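Local coordinates for YrbA (Sinorhizobium meliloti 2011, PDB 5NFM), which binds divalent metal cations such as copper through two histidines and belongs to the BolA-like protein family, at residues I21-L24 with H30-A33. Sequence-based numbering, arbitrary orientation.
With LI (lithium ion), chain B; CU (copper (II) ion), chain C.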
ATOM      1  N   ILE A  21      -7.752   0.622  -2.371  1.00  3.22           N
ATOM      2  CA  ILE A  21      -7.480   1.879  -1.667  1.00  3.73           C
ATOM      3  C   ILE A  21      -8.811   2.491  -1.254  1.00  3.22           C
ATOM      4  O   ILE A  21      -9.685   2.693  -2.108  1.00  4.02           O
ATOM      5  CB  ILE A  21      -6.718   2.884  -2.563  1.00  4.90           C
ATOM      6  CG1 ILE A  21      -5.384   2.314  -3.069  1.00  5.26           C
ATOM      7  CG2 ILE A  21      -6.484   4.214  -1.830  1.00  5.50           C
ATOM      8  CD1 ILE A  21      -4.439   1.855  -1.987  1.00  7.51           C
ATOM      9  N   ARG A  22      -8.947   2.842   0.034  1.00  3.17           N
ATOM     10  CA  ARG A  22     -10.066   3.664   0.461  1.00  4.36           C
ATOM     11  C   ARG A  22      -9.544   4.931   1.118  1.00  3.38           C
ATOM     12  O   ARG A  22      -8.561   4.922   1.866  1.00  4.52           O
ATOM     13  CB  ARG A  22     -11.074   2.914   1.337  1.00 12.54           C
ATOM     14  CG  ARG A  22     -10.694   2.710   2.765  1.00 22.64           C
ATOM     15  CD  ARG A  22     -11.760   1.865   3.454  1.00 12.58           C
ATOM     16  NE  ARG A  22     -11.477   1.682   4.870  1.00 10.49           N
ATOM     17  CZ  ARG A  22     -11.976   2.427   5.851  1.00  9.38           C
ATOM     18  NH1 ARG A  22     -12.816   3.427   5.603  1.00 16.18           N
ATOM     19  NH2 ARG A  22     -11.634   2.165   7.103  1.00 12.66           N
ATOM     20  N   ASP A  23     -10.208   6.030   0.806  1.00  3.01           N
ATOM     21  CA  ASP A  23      -9.833   7.333   1.335  1.00  2.50           C
ATOM     22  C   ASP A  23     -10.625   7.575   2.617  1.00  2.40           C
ATOM     23  O   ASP A  23     -11.834   7.819   2.582  1.00  2.95           O
ATOM     24  CB  ASP A  23     -10.087   8.420   0.293  1.00  3.21           C
ATOM     25  CG  ASP A  23      -9.676   9.790   0.786  1.00  3.48           C
ATOM     26  OD1 ASP A  23      -9.310   9.909   1.972  1.00  4.27           O
ATOM     27  OD2 ASP A  23      -9.730  10.757   0.000  1.00  5.50           O
ATOM     28  N   LEU A  24      -9.946   7.480   3.759  1.00  2.35           N
ATOM     29  CA  LEU A  24     -10.609   7.707   5.041  1.00  2.44           C
ATOM     30  C   LEU A  24     -11.165   9.125   5.078  1.00  2.54           C
ATOM     31  O   LEU A  24     -10.479  10.086   4.687  1.00  2.85           O
ATOM     32  CB  LEU A  24      -9.628   7.513   6.198  1.00  2.91           C
ATOM     33  CG  LEU A  24      -8.879   6.182   6.206  1.00  3.72           C
ATOM     34  CD1 LEU A  24      -7.980   6.104   7.435  1.00  7.39           C
ATOM     35  CD2 LEU A  24      -9.829   5.005   6.158  1.00  5.53           C
ATOM     36  N   HIS A  30      -5.742  11.076   4.465  1.00  2.36           N
ATOM     37  CA  HIS A  30      -5.469   9.791   5.095  1.00  2.09           C
ATOM     38  C   HIS A  30      -6.246   8.695   4.375  1.00  2.21           C
ATOM     39  O   HIS A  30      -7.426   8.872   4.022  1.00  2.72           O
ATOM     40  CB  HIS A  30      -5.857   9.813   6.572  1.00  2.62           C
ATOM     41  CG  HIS A  30      -5.016  10.743   7.396  1.00  2.68           C
ATOM     42  ND1 HIS A  30      -5.321  11.022   8.705  1.00  3.21           N
ATOM     43  CD2 HIS A  30      -3.885  11.444   7.114  1.00  2.82           C
ATOM     44  CE1 HIS A  30      -4.423  11.862   9.193  1.00  3.47           C
ATOM     45  NE2 HIS A  30      -3.539  12.142   8.250  1.00  2.94           N
ATOM     46  N   TYR A  31      -5.571   7.555   4.193  1.00  2.48           N
ATOM     47  CA  TYR A  31      -6.051   6.450   3.385  1.00  2.64           C
ATOM     48  C   TYR A  31      -5.800   5.135   4.110  1.00  2.77           C
ATOM     49  O   TYR A  31      -4.988   5.056   5.043  1.00  2.96           O
ATOM     50  CB  TYR A  31      -5.301   6.400   2.041  1.00  3.50           C
ATOM     51  CG  TYR A  31      -5.477   7.621   1.161  1.00  3.34           C
ATOM     52  CD1 TYR A  31      -4.743   8.780   1.384  1.00  4.06           C
ATOM     53  CD2 TYR A  31      -6.366   7.616   0.091  1.00  3.69           C
ATOM     54  CE1 TYR A  31      -4.880   9.894   0.564  1.00  4.70           C
ATOM     55  CE2 TYR A  31      -6.509   8.729  -0.735  1.00  4.28           C
ATOM     56  CZ  TYR A  31      -5.761   9.864  -0.491  1.00  4.12           C
ATOM     57  OH  TYR A  31      -5.874  10.971  -1.301  1.00  5.69           O
ATOM     58  N   ALA A  32      -6.494   4.095   3.648  1.00  3.49           N
ATOM     59  CA  ALA A  32      -6.183   2.723   4.001  1.00  3.80           C
ATOM     60  C   ALA A  32      -5.972   1.950   2.705  1.00  4.70           C
ATOM     61  O   ALA A  32      -6.633   2.209   1.699  1.00  7.73           O
ATOM     62  CB  ALA A  32      -7.305   2.095   4.827  1.00  6.40           C
ATOM     63  N   ALA A  33      -5.025   1.022   2.727  1.00  4.26           N
ATOM     64  CA  ALA A  33      -4.705   0.198   1.567  1.00  5.00           C
ATOM     65  C   ALA A  33      -4.665  -1.267   1.968  1.00  4.33           C
ATOM     66  O   ALA A  33      -4.030  -1.623   2.964  1.00  5.18           O
ATOM     67  CB  ALA A  33      -3.352   0.582   0.961  1.00  7.10           C
TER
HETATM   68 LI    LI B 101      -8.815  10.173   3.702  1.00  2.93          LI
HETATM   69 CU    CU C 102      -1.949  13.318   8.577  1.00  4.14          CU
HETATM   70  O   HOH W   1      -1.335  13.592   6.259  1.00  8.07           O
HETATM   71  O   HOH W   2      -2.634  13.977  10.815  1.00 10.11           O
HETATM   72  O   HOH W   3      -3.080  14.932   8.132  1.00  8.45           O
HETATM   73  O   HOH W   4      -0.513  14.739   8.686  1.00 10.31           O
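Arg-22 and Ala-32 pair in the antiparallel β-hairpin of the BolA-like fold, joined by two nearly straight backbone hydrogen bonds, Arg-22 N to Ala-32 O and Ala-32 N to Arg-22 O, both 2.9 Å. The tight side carries Ile-21, Asp-23, Tyr-31 and Ala-33, where Ile-21 and Tyr-31 also pack on helix 5-13. Here Ile-21 CD1 presses on Ala-33 CB at 3.4 Å, closer than usual van der Waals contact, while its CG2 meets Tyr-31 CD2 at 3.9 Å. The Asp-23 carboxylate, with CG anti to the backbone N (chi1 -178°), stacks over one face of the tyrosine ring, their planes 24° apart. Without the ring, as with an alanine here, that carboxylate would probably lose its flat support and a gap would open beside Ile-21 CG2. Asp-23 OD2 accepts a hydrogen bond from Gly-28 N; OD1, Leu-24 O, His-30 O and Asp-27 OD1 bind lithium where the strands give way to the connecting loop. The other side is looser: Arg-22 is exposed, and Ala-32 CB meets Arg-22 CG only at 4.0 Å, although Leu-24 CD2 covers the guanidinium face. His-30 reaches a copper ion, whose coordination His-65 and four waters complete, with NE2 2.0 Å from the metal.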